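Local atomic coordinates of N(2),N(2)-dimethylguanosine tRNA methyltransferase (Pyrococcus horikoshii, PDB entry 2DUL), a protein that probably dimethylates the N2 atom of guanine 26 in a number of tRNAs, taking both methyl groups from S-adenosyl-L-methionine. Residues Ile50-Leu55 and Arg130-Ile135; Asp120-Met125 and Met144-Thr149; Pro319-Thr324 and Thr355-Thr360. All coordinates share one frame; numbering follows the deposited sequence.

Contact 1. Residues Ile50-Leu55 and Arg130-Ile135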
loop_
_atom_site.group_PDB
_atom_site.type_symbol
_atom_site.label_atom_id
_atom_site.label_comp_id
_atom_site.label_asym_id
_atom_site.label_seq_id
_atom_site.Cartn_x
_atom_site.Cartn_y
_atom_site.Cartn_z
ATOM N N ILE A 50 -8.006 10.822 14.436
ATOM C CA ILE A 50 -8.788 11.474 13.387
ATOM C C ILE A 50 -8.403 10.871 12.038
ATOM O O ILE A 50 -7.263 11.004 11.592
ATOM C CB ILE A 50 -8.510 12.985 13.374
ATOM C CG1 ILE A 50 -8.642 13.546 14.791
ATOM C CG2 ILE A 50 -9.484 13.693 12.446
ATOM C CD1 ILE A 50 -8.253 15.011 14.911
ATOM N N VAL A 51 -9.356 10.223 11.378
ATOM C CA VAL A 51 -9.059 9.571 10.109
ATOM C C VAL A 51 -9.977 9.978 8.965
ATOM O O VAL A 51 -11.103 10.422 9.180
ATOM C CB VAL A 51 -9.115 8.048 10.281
ATOM C CG1 VAL A 51 -8.197 7.627 11.432
ATOM C CG2 VAL A 51 -10.549 7.603 10.563
ATOM N N LEU A 52 -9.478 9.815 7.744
ATOM C CA LEU A 52 -10.230 10.164 6.551
ATOM C C LEU A 52 -10.304 9.041 5.515
ATOM O O LEU A 52 -9.286 8.443 5.150
ATOM C CB LEU A 52 -9.607 11.400 5.882
ATOM C CG LEU A 52 -10.118 11.725 4.471
ATOM C CD1 LEU A 52 -11.578 12.161 4.543
ATOM C CD2 LEU A 52 -9.263 12.824 3.841
ATOM N N ASP A 53 -11.522 8.764 5.059
ATOM C CA ASP A 53 -11.783 7.787 4.001
ATOM C C ASP A 53 -12.059 8.766 2.848
ATOM O O ASP A 53 -13.190 9.211 2.654
ATOM C CB ASP A 53 -13.026 6.955 4.347
ATOM C CG ASP A 53 -13.452 6.026 3.217
ATOM O OD1 ASP A 53 -12.712 5.909 2.219
ATOM O OD2 ASP A 53 -14.531 5.406 3.335
ATOM N N ALA A 54 -10.998 9.122 2.122
ATOM C CA ALA A 54 -11.043 10.118 1.042
ATOM C C ALA A 54 -11.996 9.933 -0.134
ATOM O O ALA A 54 -12.588 10.905 -0.607
ATOM C CB ALA A 54 -9.620 10.358 0.509
ATOM N N LEU A 55 -12.124 8.702 -0.616
ATOM C CA LEU A 55 -13.002 8.377 -1.742
ATOM C C LEU A 55 -13.805 7.175 -1.252
ATOM O O LEU A 55 -13.471 6.029 -1.538
ATOM C CB LEU A 55 -12.143 8.019 -2.957
ATOM C CG LEU A 55 -11.235 9.184 -3.383
ATOM C CD1 LEU A 55 -9.841 8.679 -3.715
ATOM C CD2 LEU A 55 -11.856 9.907 -4.566
ATOM N N ARG A 130 -3.171 19.891 7.688
ATOM C CA ARG A 130 -2.502 19.302 8.853
ATOM C C ARG A 130 -3.541 18.936 9.908
ATOM O O ARG A 130 -3.454 19.368 11.060
ATOM C CB ARG A 130 -1.503 20.306 9.440
ATOM C CG ARG A 130 -0.419 20.739 8.462
ATOM C CD ARG A 130 0.421 19.548 8.027
ATOM N NE ARG A 130 1.330 19.898 6.942
ATOM C CZ ARG A 130 1.868 19.012 6.114
ATOM N NH1 ARG A 130 2.685 19.420 5.152
ATOM N NH2 ARG A 130 1.582 17.719 6.247
ATOM N N TYR A 131 -4.506 18.113 9.513
ATOM C CA TYR A 131 -5.600 17.745 10.399
ATOM C C TYR A 131 -5.765 16.266 10.733
ATOM O O TYR A 131 -6.081 15.920 11.870
ATOM C CB TYR A 131 -6.899 18.277 9.788
ATOM C CG TYR A 131 -8.129 18.104 10.648
ATOM C CD1 TYR A 131 -9.050 17.082 10.393
ATOM C CD2 TYR A 131 -8.383 18.972 11.708
ATOM C CE1 TYR A 131 -10.197 16.935 11.180
ATOM C CE2 TYR A 131 -9.521 18.836 12.497
ATOM C CZ TYR A 131 -10.424 17.816 12.228
ATOM O OH TYR A 131 -11.549 17.680 13.005
ATOM N N PHE A 132 -5.560 15.393 9.752
ATOM C CA PHE A 132 -5.747 13.964 9.977
ATOM C C PHE A 132 -4.536 13.170 10.444
ATOM O O PHE A 132 -3.422 13.379 9.970
ATOM C CB PHE A 132 -6.296 13.297 8.707
ATOM C CG PHE A 132 -7.601 13.869 8.238
ATOM C CD1 PHE A 132 -7.632 14.833 7.235
ATOM C CD2 PHE A 132 -8.797 13.467 8.823
ATOM C CE1 PHE A 132 -8.840 15.396 6.823
ATOM C CE2 PHE A 132 -10.012 14.020 8.421
ATOM C CZ PHE A 132 -10.034 14.988 7.419
ATOM N N HIS A 133 -4.775 12.241 11.368
ATOM C CA HIS A 133 -3.727 11.365 11.877
ATOM C C HIS A 133 -3.522 10.253 10.851
ATOM O O HIS A 133 -2.463 9.636 10.785
ATOM C CB HIS A 133 -4.142 10.760 13.223
ATOM C CG HIS A 133 -4.242 11.763 14.329
ATOM N ND1 HIS A 133 -3.145 12.442 14.817
ATOM C CD2 HIS A 133 -5.308 12.221 15.027
ATOM C CE1 HIS A 133 -3.531 13.275 15.767
ATOM N NE2 HIS A 133 -4.839 13.160 15.914
ATOM N N PHE A 134 -4.555 9.992 10.056
ATOM C CA PHE A 134 -4.473 8.964 9.026
ATOM C C PHE A 134 -5.411 9.286 7.877
ATOM O O PHE A 134 -6.560 9.669 8.086
ATOM C CB PHE A 134 -4.828 7.579 9.588
ATOM C CG PHE A 134 -4.955 6.501 8.527
ATOM C CD1 PHE A 134 -3.858 6.123 7.752
ATOM C CD2 PHE A 134 -6.179 5.880 8.290
ATOM C CE1 PHE A 134 -3.982 5.142 6.752
ATOM C CE2 PHE A 134 -6.312 4.898 7.293
ATOM C CZ PHE A 134 -5.212 4.530 6.525
ATOM N N ILE A 135 -4.899 9.147 6.660
ATOM C CA ILE A 135 -5.696 9.378 5.463
ATOM C C ILE A 135 -5.528 8.139 4.597
ATOM O O ILE A 135 -4.408 7.675 4.388
ATOM C CB ILE A 135 -5.211 10.617 4.658
ATOM C CG1 ILE A 135 -5.489 11.904 5.439
ATOM C CG2 ILE A 135 -5.924 10.667 3.301
ATOM C CD1 ILE A 135 -5.032 13.176 4.719
#
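The F132 ring is held between two groups: CB of L52 lies over the centre of one face, 3.7 Å from the ring centroid in a CH-pi contact, and CD1 of Y131 lies over the opposite face. CG2 of I50 comes obliquely to CD2 of F132 and also reaches CE1 of Y131 at 3.6 Å, while CD1 of I50 lies over one face of the Y131 ring. With CG1 of I50 beside the backbone N (chi1 -50°), CG2 is left anti to that N and meets the two aromatic rings; CG1 runs beside CD2 of H133. The backbone N of I50 lies at the edge of the H133 imidazole, near its plane, and CG1 of V51 meets the edge of the F134 ring. W75 packs edge-to-face with F132, and the Y131 hydroxyl is hydrogen-bonded to E73. With an alanine at F132, the space between L52 CB and Y131 would probably stand open and W75 would lose its edge-to-face partner. The strands themselves pair in parallel, V51 with F134 and L52 with I135. The carbonyl O of I50 takes two N-H donors, H133 N at 2.8 Å and F134 N at 3.3 Å, while L52 N donates to F134 O at 2.9 Å. These backbone groups are thus satisfied within a largely apolar interior, as expected for central strands of a class I methyltransferase sheet.

Contact 2. Residues Asp120-Met125 and Met144-Thr149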
loop_
_atom_site.group_PDB
_atom_site.type_symbol
_atom_site.label_atom_id
_atom_site.label_comp_id
_atom_site.label_asym_id
_atom_site.label_seq_id
_atom_site.Cartn_x
_atom_site.Cartn_y
_atom_site.Cartn_z
ATOM N N ASP A 120 -15.153 17.158 -3.788
ATOM C CA ASP A 120 -13.932 16.648 -4.398
ATOM C C ASP A 120 -12.956 16.415 -3.243
ATOM O O ASP A 120 -12.811 17.269 -2.365
ATOM C CB ASP A 120 -13.377 17.690 -5.378
ATOM C CG ASP A 120 -11.994 17.335 -5.911
ATOM O OD1 ASP A 120 -11.498 16.217 -5.656
ATOM O OD2 ASP A 120 -11.403 18.186 -6.602
ATOM N N ALA A 121 -12.307 15.255 -3.233
ATOM C CA ALA A 121 -11.360 14.925 -2.170
ATOM C C ALA A 121 -10.279 15.993 -2.006
ATOM O O ALA A 121 -9.876 16.303 -0.884
ATOM C CB ALA A 121 -10.718 13.573 -2.443
ATOM N N ASN A 122 -9.803 16.546 -3.120
ATOM C CA ASN A 122 -8.776 17.584 -3.058
ATOM C C ASN A 122 -9.284 18.839 -2.354
ATOM O O ASN A 122 -8.532 19.505 -1.638
ATOM C CB ASN A 122 -8.279 17.958 -4.463
ATOM C CG ASN A 122 -7.156 17.051 -4.950
ATOM O OD1 ASN A 122 -6.298 16.631 -4.171
ATOM N ND2 ASN A 122 -7.146 16.764 -6.252
ATOM N N ARG A 123 -10.558 19.166 -2.550
ATOM C CA ARG A 123 -11.122 20.347 -1.910
ATOM C C ARG A 123 -11.267 20.103 -0.412
ATOM O O ARG A 123 -10.917 20.963 0.400
ATOM C CB ARG A 123 -12.476 20.703 -2.530
ATOM C CG ARG A 123 -13.068 22.011 -2.015
ATOM C CD ARG A 123 -14.210 22.471 -2.911
ATOM N NE ARG A 123 -14.868 23.682 -2.420
ATOM C CZ ARG A 123 -15.720 23.715 -1.400
ATOM N NH1 ARG A 123 -16.026 22.599 -0.753
ATOM N NH2 ARG A 123 -16.270 24.864 -1.027
ATOM N N LEU A 124 -11.768 18.928 -0.042
ATOM C CA LEU A 124 -11.918 18.608 1.376
ATOM C C LEU A 124 -10.563 18.605 2.095
ATOM O O LEU A 124 -10.417 19.210 3.159
ATOM C CB LEU A 124 -12.598 17.244 1.560
ATOM C CG LEU A 124 -12.729 16.766 3.013
ATOM C CD1 LEU A 124 -13.471 17.802 3.854
ATOM C CD2 LEU A 124 -13.461 15.442 3.037
ATOM N N MET A 125 -9.568 17.936 1.517
ATOM C CA MET A 125 -8.249 17.878 2.146
ATOM C C MET A 125 -7.569 19.246 2.222
ATOM O O MET A 125 -6.812 19.517 3.162
ATOM C CB MET A 125 -7.359 16.860 1.421
ATOM C CG MET A 125 -7.853 15.420 1.588
ATOM S SD MET A 125 -6.694 14.184 0.978
ATOM C CE MET A 125 -6.801 14.460 -0.824
ATOM N N MET A 144 -2.367 9.642 -7.801
ATOM C CA MET A 144 -1.514 10.798 -8.045
ATOM C C MET A 144 -2.180 12.169 -8.106
ATOM O O MET A 144 -1.560 13.166 -7.740
ATOM C CB MET A 144 -0.656 10.554 -9.293
ATOM C CG MET A 144 0.303 9.377 -9.138
ATOM S SD MET A 144 1.303 9.533 -7.614
ATOM C CE MET A 144 2.203 11.108 -7.922
ATOM N N GLU A 145 -3.432 12.245 -8.545
ATOM C CA GLU A 145 -4.088 13.551 -8.585
ATOM C C GLU A 145 -4.469 14.027 -7.172
ATOM O O GLU A 145 -4.848 15.183 -6.984
ATOM C CB GLU A 145 -5.335 13.499 -9.473
ATOM C CG GLU A 145 -6.467 12.662 -8.914
ATOM C CD GLU A 145 -7.607 12.473 -9.902
ATOM O OE1 GLU A 145 -8.132 13.491 -10.400
ATOM O OE2 GLU A 145 -7.976 11.307 -10.175
ATOM N N PHE A 146 -4.343 13.141 -6.181
ATOM C CA PHE A 146 -4.702 13.471 -4.798
ATOM C C PHE A 146 -3.534 13.440 -3.803
ATOM O O PHE A 146 -3.673 13.892 -2.663
ATOM C CB PHE A 146 -5.769 12.491 -4.280
ATOM C CG PHE A 146 -7.004 12.412 -5.138
ATOM C CD1 PHE A 146 -7.913 13.468 -5.178
ATOM C CD2 PHE A 146 -7.256 11.280 -5.907
ATOM C CE1 PHE A 146 -9.056 13.400 -5.974
ATOM C CE2 PHE A 146 -8.399 11.198 -6.710
ATOM C CZ PHE A 146 -9.299 12.259 -6.745
ATOM N N LEU A 147 -2.397 12.899 -4.229
ATOM C CA LEU A 147 -1.244 12.752 -3.348
ATOM C C LEU A 147 -0.668 14.014 -2.718
ATOM O O LEU A 147 -0.408 14.040 -1.508
ATOM C CB LEU A 147 -0.117 12.014 -4.072
ATOM C CG LEU A 147 1.158 11.829 -3.237
ATOM C CD1 LEU A 147 0.866 10.926 -2.043
ATOM C CD2 LEU A 147 2.266 11.222 -4.102
ATOM N N ASP A 148 -0.453 15.054 -3.520
ATOM C CA ASP A 148 0.140 16.269 -2.971
ATOM C C ASP A 148 -0.728 16.906 -1.893
ATOM O O ASP A 148 -0.222 17.347 -0.855
ATOM C CB ASP A 148 0.428 17.287 -4.075
ATOM C CG ASP A 148 1.304 18.428 -3.584
ATOM O OD1 ASP A 148 2.444 18.152 -3.156
ATOM O OD2 ASP A 148 0.857 19.591 -3.618
ATOM N N THR A 149 -2.034 16.947 -2.121
ATOM C CA THR A 149 -2.932 17.537 -1.137
ATOM C C THR A 149 -3.016 16.668 0.117
ATOM O O THR A 149 -3.088 17.185 1.233
ATOM C CB THR A 149 -4.342 17.757 -1.727
ATOM O OG1 THR A 149 -4.235 18.533 -2.928
ATOM C CG2 THR A 149 -5.230 18.521 -0.735
HETATM O O HOH W 1 -3.481 16.626 -4.741
HETATM O O HOH W 2 -6.137 20.402 -3.649
#
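N122 and F146 mark the closest backbone approach of two helical segments, 121-125 and 144-149, which run almost exactly parallel, 4° apart, with their axes 9.4 Å from each other. The N122 amide bridges the gap: ND2 donates to E145 O at 2.9 Å in a nearly straight bond (167°), with the acceptor in the amide plane although the donor is tilted from the plane of that carbonyl. The same amide crosses the F146 side chain at about a right angle. Its OD1 faces T149, and a water joins the two helices by donating to N122 OD1 and accepting from T149 N. D120 caps its helix: OD1 accepts from N122 N at 3.1 Å, from above the carboxylate plane, and also lies at the edge of the F146 ring, 3.7 Å from CE1. A121 CB meets that ring obliquely. Farther along, T149 OG1 lies beside the backbone N (chi1 -54°), which leaves CG2 anti to it and against M125 CB at a tight 3.5 Å, while the bent end of M125 brings CE to F146 O. D120 and A121 are predicted to bind S-adenosyl-L-methionine, so the contact includes part of the probable cofactor site. On the sheet side, L124 and M125 rest on L52 of strand 50-53, A121 and L124 touch strand 73-78, and L147 packs against Y207 of helix 192-209.

Contact 3. Residues Pro319-Thr324 and Thr355-Thr360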
loop_
_atom_site.group_PDB
_atom_site.type_symbol
_atom_site.label_atom_id
_atom_site.label_comp_id
_atom_site.label_asym_id
_atom_site.label_seq_id
_atom_site.Cartn_x
_atom_site.Cartn_y
_atom_site.Cartn_z
ATOM N N PRO A 319 15.986 -5.525 -1.007
ATOM C CA PRO A 319 15.588 -5.124 -2.359
ATOM C C PRO A 319 15.592 -6.235 -3.410
ATOM O O PRO A 319 16.606 -6.895 -3.643
ATOM C CB PRO A 319 16.577 -4.009 -2.698
ATOM C CG PRO A 319 16.897 -3.414 -1.354
ATOM C CD PRO A 319 17.059 -4.653 -0.494
ATOM N N LEU A 320 14.435 -6.425 -4.033
ATOM C CA LEU A 320 14.246 -7.401 -5.098
ATOM C C LEU A 320 14.407 -8.880 -4.730
ATOM O O LEU A 320 14.487 -9.251 -3.554
ATOM C CB LEU A 320 15.156 -7.032 -6.281
ATOM C CG LEU A 320 15.024 -5.553 -6.691
ATOM C CD1 LEU A 320 15.889 -5.256 -7.912
ATOM C CD2 LEU A 320 13.554 -5.230 -6.980
ATOM N N PHE A 321 14.433 -9.729 -5.751
ATOM C CA PHE A 321 14.540 -11.167 -5.544
ATOM C C PHE A 321 14.889 -11.864 -6.846
ATOM O O PHE A 321 15.000 -11.223 -7.891
ATOM C CB PHE A 321 13.207 -11.704 -5.009
ATOM C CG PHE A 321 12.032 -11.445 -5.921
ATOM C CD1 PHE A 321 11.660 -12.376 -6.887
ATOM C CD2 PHE A 321 11.296 -10.264 -5.810
ATOM C CE1 PHE A 321 10.568 -12.137 -7.732
ATOM C CE2 PHE A 321 10.206 -10.012 -6.647
ATOM C CZ PHE A 321 9.840 -10.953 -7.611
ATOM N N TYR A 322 15.071 -13.178 -6.777
ATOM C CA TYR A 322 15.398 -13.959 -7.960
ATOM C C TYR A 322 14.232 -14.893 -8.252
ATOM O O TYR A 322 13.815 -15.661 -7.390
ATOM C CB TYR A 322 16.684 -14.766 -7.734
ATOM C CG TYR A 322 17.899 -13.900 -7.456
ATOM C CD1 TYR A 322 18.316 -12.938 -8.376
ATOM C CD2 TYR A 322 18.607 -14.017 -6.261
ATOM C CE1 TYR A 322 19.408 -12.109 -8.110
ATOM C CE2 TYR A 322 19.702 -13.192 -5.987
ATOM C CZ TYR A 322 20.093 -12.241 -6.914
ATOM O OH TYR A 322 21.165 -11.413 -6.644
ATOM N N ASP A 323 13.698 -14.807 -9.465
ATOM C CA ASP A 323 12.577 -15.652 -9.866
ATOM C C ASP A 323 13.152 -16.899 -10.533
ATOM O O ASP A 323 13.674 -16.832 -11.641
ATOM C CB ASP A 323 11.674 -14.890 -10.833
ATOM C CG ASP A 323 10.371 -15.616 -11.110
ATOM O OD1 ASP A 323 10.405 -16.675 -11.778
ATOM O OD2 ASP A 323 9.315 -15.129 -10.646
ATOM N N THR A 324 13.064 -18.032 -9.842
ATOM C CA THR A 324 13.603 -19.290 -10.350
ATOM C C THR A 324 13.096 -19.652 -11.743
ATOM O O THR A 324 13.854 -20.133 -12.584
ATOM C CB THR A 324 13.281 -20.458 -9.393
ATOM O OG1 THR A 324 13.728 -20.129 -8.070
ATOM C CG2 THR A 324 13.995 -21.720 -9.848
ATOM N N THR A 355 8.440 -15.013 -1.305
ATOM C CA THR A 355 7.964 -13.631 -1.283
ATOM C C THR A 355 6.556 -13.533 -1.848
ATOM O O THR A 355 6.208 -14.245 -2.789
ATOM C CB THR A 355 8.875 -12.685 -2.094
ATOM O OG1 THR A 355 8.228 -11.409 -2.226
ATOM C CG2 THR A 355 9.161 -13.258 -3.486
ATOM N N HIS A 356 5.754 -12.643 -1.273
ATOM C CA HIS A 356 4.379 -12.445 -1.715
ATOM C C HIS A 356 4.326 -11.800 -3.104
ATOM O O HIS A 356 3.274 -11.779 -3.741
ATOM C CB HIS A 356 3.641 -11.548 -0.721
ATOM C CG HIS A 356 4.028 -10.105 -0.819
ATOM N ND1 HIS A 356 3.302 -9.188 -1.548
ATOM C CD2 HIS A 356 5.094 -9.432 -0.323
ATOM C CE1 HIS A 356 3.904 -8.012 -1.498
ATOM N NE2 HIS A 356 4.994 -8.134 -0.762
ATOM N N PHE A 357 5.456 -11.273 -3.570
ATOM C CA PHE A 357 5.502 -10.617 -4.878
ATOM C C PHE A 357 5.375 -11.578 -6.058
ATOM O O PHE A 357 4.920 -11.192 -7.135
ATOM C CB PHE A 357 6.795 -9.807 -5.028
ATOM C CG PHE A 357 6.817 -8.527 -4.230
ATOM C CD1 PHE A 357 5.861 -7.534 -4.448
ATOM C CD2 PHE A 357 7.804 -8.305 -3.273
ATOM C CE1 PHE A 357 5.891 -6.341 -3.728
ATOM C CE2 PHE A 357 7.844 -7.113 -2.546
ATOM C CZ PHE A 357 6.885 -6.129 -2.774
ATOM N N SER A 358 5.782 -12.827 -5.854
ATOM C CA SER A 358 5.722 -13.838 -6.908
ATOM C C SER A 358 5.797 -15.232 -6.298
ATOM O O SER A 358 6.521 -15.453 -5.331
ATOM C CB SER A 358 6.879 -13.648 -7.889
ATOM O OG SER A 358 6.962 -14.733 -8.793
ATOM N N PRO A 359 5.050 -16.194 -6.867
ATOM C CA PRO A 359 5.031 -17.574 -6.374
ATOM C C PRO A 359 6.351 -18.325 -6.549
ATOM O O PRO A 359 6.644 -19.252 -5.798
ATOM C CB PRO A 359 3.892 -18.203 -7.171
ATOM C CG PRO A 359 3.992 -17.497 -8.485
ATOM C CD PRO A 359 4.189 -16.055 -8.057
ATOM N N THR A 360 7.144 -17.927 -7.538
ATOM C CA THR A 360 8.427 -18.583 -7.785
ATOM C C THR A 360 9.614 -17.689 -7.422
ATOM O O THR A 360 10.760 -17.998 -7.753
ATOM C CB THR A 360 8.559 -19.008 -9.260
ATOM O OG1 THR A 360 8.263 -17.891 -10.111
ATOM C CG2 THR A 360 7.595 -20.148 -9.570
HETATM O O HOH W 3 7.628 -13.170 -11.044
#
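F321 and T355 cross at about a right angle, so that the threonine methyl CG2 sits over one face of the phenyl ring, 4.3 Å from its centroid and offset toward the rim. CG of F321 stands between the backbone N and the carbonyl carbon (chi1 59°), and the far end of the ring runs obliquely against two more residues of the turn, with CE2 3.8 Å from F357 CB and CE1 4.0 Å from S358 CB. D323 and T360 meet at the polar end. T360 OG1 lies 3.0 Å from both D323 OD1 and D323 OD2, weak alternatives for its one proton. A water donates to D323 OD2 and accepts from S358 OG, joining the carboxylate to the turn. The backbones join where T324 N donates to T360 O at 3.1 Å. Within 355-358, a type I turn, T355 OG1 accepts from F357 N in an ST turn and is also hydrogen-bonded to E315. D323 is the N-cap of helix 324-331, its OD1 accepting from A326 N. One carboxylate therefore serves both the start of a helix and the loop between strands 352-355 and 361-364. The polar grip of D323 thus lies next to the apolar seat of F321, and the buried carboxylate is probably stabilised by A326 N, the water and the N-terminal end of the helix.

From the N terminus, strand 50-53 comes first, and contact 1 closes a long loop from it to strand 132-137, its parallel neighbour in the large mixed sheet. Contact 2 opens inside that loop, at helix 121-127, and closes beyond it at helix 144-153, so the two cross along the chain. They also touch in space, strand 50-53 meeting helix 121-127 and the loop after the strand, through L55, meeting F146 of helix 144-153. Contact 3 follows in series on the opposite side of the chain's centre, its nearest atoms about 17 Å from either of the others; it closes a loop of 30 residues holding most of helix 324-331, and ties the start of that helix to the turn before strand 361-364.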